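Long-range contact in plasmin and fibronectin-binding protein A (Streptococcus pneumoniae, PDB 4MR0), which acts as a fibronectin-dependent adhesin and invasin on the pneumococcal surface, binding human fibronectin, plasmin, plasminogen and serum albumin: residues A410-T421 with K446-Y457. Residues are numbered along the deposited sequence; the frame is centred on the assembly and turned at random.
Sequences AALVNAYSYKNT and KAIRVAKDSAEY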
loop_
_atom_site.group_PDB
_atom_site.type_symbol
_atom_site.label_atom_id
_atom_site.label_comp_id
_atom_site.label_asym_id
_atom_site.label_seq_id
_atom_site.Cartn_x
_atom_site.Cartn_y
_atom_site.Cartn_z
ATOM N N ALA A 410 -5.525 14.397 0.342
ATOM C CA ALA A 410 -4.954 13.098 0.669
ATOM C C ALA A 410 -5.337 12.660 2.077
ATOM O O ALA A 410 -5.763 13.469 2.898
ATOM C CB ALA A 410 -3.437 13.159 0.546
ATOM N N ALA A 411 -5.198 11.365 2.335
ATOM C CA ALA A 411 -5.479 10.784 3.645
ATOM C C ALA A 411 -4.378 9.738 3.814
ATOM O O ALA A 411 -4.408 8.691 3.170
ATOM C CB ALA A 411 -6.863 10.133 3.657
ATOM N N LEU A 412 -3.402 10.038 4.669
ATOM C CA LEU A 412 -2.256 9.157 4.879
ATOM C C LEU A 412 -2.610 7.705 5.199
ATOM O O LEU A 412 -1.971 6.781 4.702
ATOM C CB LEU A 412 -1.322 9.784 5.920
ATOM C CG LEU A 412 -0.876 11.173 5.411
ATOM C CD1 LEU A 412 0.165 11.780 6.330
ATOM C CD2 LEU A 412 -0.320 11.046 3.998
ATOM N N VAL A 413 -3.611 7.502 6.041
ATOM C CA VAL A 413 -4.091 6.159 6.327
ATOM C C VAL A 413 -5.557 6.282 5.943
ATOM O O VAL A 413 -6.270 7.139 6.466
ATOM C CB VAL A 413 -3.976 5.771 7.812
ATOM C CG1 VAL A 413 -4.703 4.460 8.047
ATOM C CG2 VAL A 413 -2.516 5.604 8.195
ATOM N N ASN A 414 -6.008 5.442 5.020
ATOM C CA ASN A 414 -7.386 5.525 4.562
ATOM C C ASN A 414 -8.008 4.151 4.360
ATOM O O ASN A 414 -7.858 3.549 3.297
ATOM C CB ASN A 414 -7.418 6.326 3.250
ATOM C CG ASN A 414 -8.826 6.615 2.761
ATOM O OD1 ASN A 414 -9.810 6.195 3.366
ATOM N ND2 ASN A 414 -8.925 7.345 1.649
ATOM N N ALA A 415 -8.686 3.646 5.388
ATOM C CA ALA A 415 -9.361 2.350 5.297
ATOM C C ALA A 415 -10.786 2.698 4.910
ATOM O O ALA A 415 -11.575 3.112 5.758
ATOM C CB ALA A 415 -9.348 1.638 6.644
ATOM N N TYR A 416 -11.110 2.522 3.633
ATOM C CA TYR A 416 -12.430 2.868 3.133
ATOM C C TYR A 416 -13.239 1.671 2.653
ATOM O O TYR A 416 -12.790 0.532 2.730
ATOM C CB TYR A 416 -12.291 3.886 1.998
ATOM C CG TYR A 416 -11.814 3.296 0.688
ATOM C CD1 TYR A 416 -10.491 2.878 0.521
ATOM C CD2 TYR A 416 -12.698 3.130 -0.380
ATOM C CE1 TYR A 416 -10.061 2.306 -0.685
ATOM C CE2 TYR A 416 -12.284 2.563 -1.582
ATOM C CZ TYR A 416 -10.969 2.155 -1.731
ATOM O OH TYR A 416 -10.573 1.611 -2.929
ATOM N N SER A 417 -14.440 1.948 2.154
ATOM C CA SER A 417 -15.330 0.905 1.667
ATOM C C SER A 417 -15.520 0.994 0.157
ATOM O O SER A 417 -15.757 2.072 -0.384
ATOM C CB SER A 417 -16.686 1.013 2.368
ATOM O OG SER A 417 -16.548 0.849 3.773
ATOM N N TYR A 418 -15.415 -0.149 -0.513
ATOM C CA TYR A 418 -15.575 -0.228 -1.963
ATOM C C TYR A 418 -16.961 0.283 -2.367
ATOM O O TYR A 418 -17.963 -0.096 -1.762
ATOM C CB TYR A 418 -15.414 -1.678 -2.427
ATOM C CG TYR A 418 -15.362 -1.837 -3.935
ATOM C CD1 TYR A 418 -14.287 -1.333 -4.668
ATOM C CD2 TYR A 418 -16.392 -2.483 -4.630
ATOM C CE1 TYR A 418 -14.232 -1.463 -6.059
ATOM C CE2 TYR A 418 -16.349 -2.615 -6.023
ATOM C CZ TYR A 418 -15.266 -2.101 -6.729
ATOM O OH TYR A 418 -15.211 -2.208 -8.104
ATOM N N LYS A 419 -17.012 1.140 -3.383
ATOM C CA LYS A 419 -18.280 1.693 -3.854
ATOM C C LYS A 419 -19.171 0.598 -4.436
ATOM O O LYS A 419 -18.935 0.121 -5.545
ATOM C CB LYS A 419 -18.029 2.776 -4.906
ATOM C CG LYS A 419 -19.299 3.432 -5.436
ATOM C CD LYS A 419 -18.981 4.712 -6.187
ATOM C CE LYS A 419 -20.250 5.446 -6.590
ATOM N NZ LYS A 419 -19.951 6.807 -7.124
ATOM N N ASN A 420 -20.191 0.213 -3.674
ATOM C CA ASN A 420 -21.133 -0.830 -4.071
ATOM C C ASN A 420 -22.393 -0.718 -3.209
ATOM O O ASN A 420 -22.336 -0.914 -1.995
ATOM C CB ASN A 420 -20.499 -2.208 -3.866
ATOM C CG ASN A 420 -21.418 -3.341 -4.273
ATOM O OD1 ASN A 420 -22.611 -3.328 -3.968
ATOM N ND2 ASN A 420 -20.862 -4.341 -4.950
ATOM N N THR A 421 -23.529 -0.419 -3.832
ATOM C CA THR A 421 -24.782 -0.273 -3.095
ATOM C C THR A 421 -25.753 -1.435 -3.281
ATOM O O THR A 421 -26.885 -1.384 -2.801
ATOM C CB THR A 421 -25.508 1.018 -3.503
ATOM O OG1 THR A 421 -25.723 1.019 -4.922
ATOM C CG2 THR A 421 -24.677 2.234 -3.121
ATOM N N LYS A 446 -5.251 14.697 5.331
ATOM C CA LYS A 446 -5.865 14.146 6.528
ATOM C C LYS A 446 -4.915 13.045 7.001
ATOM O O LYS A 446 -4.378 12.293 6.185
ATOM C CB LYS A 446 -7.224 13.553 6.155
ATOM C CG LYS A 446 -8.148 13.251 7.318
ATOM C CD LYS A 446 -9.403 12.546 6.813
ATOM C CE LYS A 446 -10.660 13.357 7.100
ATOM N NZ LYS A 446 -11.340 13.782 5.849
ATOM N N ALA A 447 -4.694 12.946 8.308
ATOM C CA ALA A 447 -3.790 11.924 8.824
ATOM C C ALA A 447 -4.410 10.532 8.761
ATOM O O ALA A 447 -3.882 9.631 8.111
ATOM C CB ALA A 447 -3.401 12.246 10.265
ATOM N N ILE A 448 -5.541 10.374 9.432
ATOM C CA ILE A 448 -6.221 9.091 9.511
ATOM C C ILE A 448 -7.685 9.144 9.134
ATOM O O ILE A 448 -8.416 10.047 9.551
ATOM C CB ILE A 448 -6.140 8.528 10.950
ATOM C CG1 ILE A 448 -4.680 8.376 11.366
ATOM C CG2 ILE A 448 -6.878 7.205 11.036
ATOM C CD1 ILE A 448 -4.497 8.047 12.844
ATOM N N ARG A 449 -8.116 8.139 8.377
ATOM C CA ARG A 449 -9.499 8.031 7.951
ATOM C C ARG A 449 -9.932 6.566 7.892
ATOM O O ARG A 449 -9.232 5.729 7.320
ATOM C CB ARG A 449 -9.669 8.672 6.569
ATOM C CG ARG A 449 -11.058 8.550 5.986
ATOM C CD ARG A 449 -11.159 9.320 4.676
ATOM N NE ARG A 449 -12.539 9.406 4.205
ATOM C CZ ARG A 449 -13.175 8.442 3.549
ATOM N NH1 ARG A 449 -12.557 7.301 3.265
ATOM N NH2 ARG A 449 -14.435 8.622 3.182
ATOM N N VAL A 450 -11.074 6.264 8.503
ATOM C CA VAL A 450 -11.639 4.917 8.491
ATOM C C VAL A 450 -13.107 5.162 8.217
ATOM O O VAL A 450 -13.779 5.858 8.987
ATOM C CB VAL A 450 -11.499 4.195 9.852
ATOM C CG1 VAL A 450 -12.227 2.852 9.810
ATOM C CG2 VAL A 450 -10.034 3.971 10.169
ATOM N N ALA A 451 -13.626 4.606 7.129
ATOM C CA ALA A 451 -15.015 4.887 6.835
ATOM C C ALA A 451 -15.791 3.943 5.948
ATOM O O ALA A 451 -15.230 3.115 5.230
ATOM C CB ALA A 451 -15.103 6.289 6.243
ATOM N N LYS A 452 -17.111 4.072 6.050
ATOM C CA LYS A 452 -18.032 3.366 5.178
ATOM C C LYS A 452 -18.570 4.637 4.538
ATOM O O LYS A 452 -19.543 5.234 5.011
ATOM C CB LYS A 452 -19.137 2.628 5.927
ATOM C CG LYS A 452 -19.954 1.780 4.954
ATOM C CD LYS A 452 -21.013 0.936 5.613
ATOM C CE LYS A 452 -22.159 1.778 6.136
ATOM N NZ LYS A 452 -23.298 0.902 6.515
ATOM N N ASP A 453 -17.869 5.060 3.492
ATOM C CA ASP A 453 -18.128 6.293 2.757
ATOM C C ASP A 453 -19.572 6.668 2.447
ATOM O O ASP A 453 -19.876 7.849 2.297
ATOM C CB ASP A 453 -17.298 6.287 1.467
ATOM C CG ASP A 453 -15.894 5.737 1.684
ATOM O OD1 ASP A 453 -15.765 4.516 1.914
ATOM O OD2 ASP A 453 -14.923 6.525 1.640
ATOM N N SER A 454 -20.456 5.684 2.357
ATOM C CA SER A 454 -21.854 5.968 2.064
ATOM C C SER A 454 -22.829 5.163 2.915
ATOM O O SER A 454 -22.618 3.978 3.180
ATOM C CB SER A 454 -22.147 5.710 0.581
ATOM O OG SER A 454 -23.536 5.822 0.306
ATOM N N ALA A 455 -23.905 5.821 3.337
ATOM C CA ALA A 455 -24.934 5.177 4.140
ATOM C C ALA A 455 -25.624 4.112 3.293
ATOM O O ALA A 455 -26.300 3.224 3.816
ATOM C CB ALA A 455 -25.949 6.210 4.609
ATOM N N GLU A 456 -25.442 4.205 1.979
ATOM C CA GLU A 456 -26.053 3.257 1.055
ATOM C C GLU A 456 -25.344 1.906 0.991
ATOM O O GLU A 456 -25.925 0.927 0.521
ATOM C CB GLU A 456 -26.130 3.857 -0.354
ATOM C CG GLU A 456 -27.157 4.972 -0.504
ATOM C CD GLU A 456 -27.472 5.280 -1.959
ATOM O OE1 GLU A 456 -26.591 5.814 -2.666
ATOM O OE2 GLU A 456 -28.604 4.975 -2.397
ATOM N N TYR A 457 -24.096 1.842 1.450
ATOM C CA TYR A 457 -23.373 0.571 1.426
ATOM C C TYR A 457 -23.967 -0.344 2.491
ATOM O O TYR A 457 -24.089 0.039 3.656
ATOM C CB TYR A 457 -21.875 0.785 1.674
ATOM C CG TYR A 457 -21.198 1.715 0.684
ATOM C CD1 TYR A 457 -21.779 2.007 -0.557
ATOM C CD2 TYR A 457 -19.963 2.290 0.981
ATOM C CE1 TYR A 457 -21.143 2.853 -1.470
ATOM C CE2 TYR A 457 -19.322 3.129 0.079
ATOM C CZ TYR A 457 -19.915 3.409 -1.144
ATOM O OH TYR A 457 -19.274 4.253 -2.021
HETATM O O HOH W 1 -13.262 1.129 6.329
HETATM O O HOH W 2 -16.402 4.351 -1.772
#
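Arg449 runs alongside Asn414, the two side chains pointing the same way from neighbouring parallel strands. The NH1 of Arg449 donates to Asn414 OD1 over 3.0 Å, with the oxygen in the guanidinium plane and the amide turned 81° against it. End-on, NH1 and NH2 of Arg449 both grip Asp453 OD2, the shorter bond being 2.6 Å from NH2, and both approach from one face of the carboxylate. The other carboxylate oxygen, Asp453 OD1, takes the backbone N of Ser417 at 2.9 Å, nearly in line with its C-O bond. With OG beside its own backbone N (chi1 -61°), Ser417 donates to a lone pair of Ala451 O in the carbonyl plane, 3.0 Å away.

Farther along, the ring of Tyr457 lies between Ser454 CB, 3.5 Å above its centre, and Tyr418 O over the opposite face. Thr421 CG2 meets the ring edge, and a water joins Tyr457 OH to Ser417 O. Ser454 and Tyr457 bound a type I turn, within which Ser454 OG accepts from Glu456 N in an ST turn.

Behind these side chains stands a parallel backbone ladder: Ala415 N bonds to Arg449 O, and Ala451 N to Ala415 O at 2.9 Å. Such stacking of successive coils is characteristic of the right-handed parallel beta-helix of the pectate lyase-like clan. Val413, Ala415, Ile448 and Val450 share the face turned to the interior, where they meet strands 431-440 and 462-473 and Phe381. On the other face, Glu484 of the next strand pairs with Arg449 NE and Lys446 NZ. Held by Glu484, Asp453 and Asn414, the Arg449 guanidinium is fixed in orientation, and its charge would be expected to favour ionised Asp453, which through Ser417 N joins the loops following strands 445-451 and 410-415.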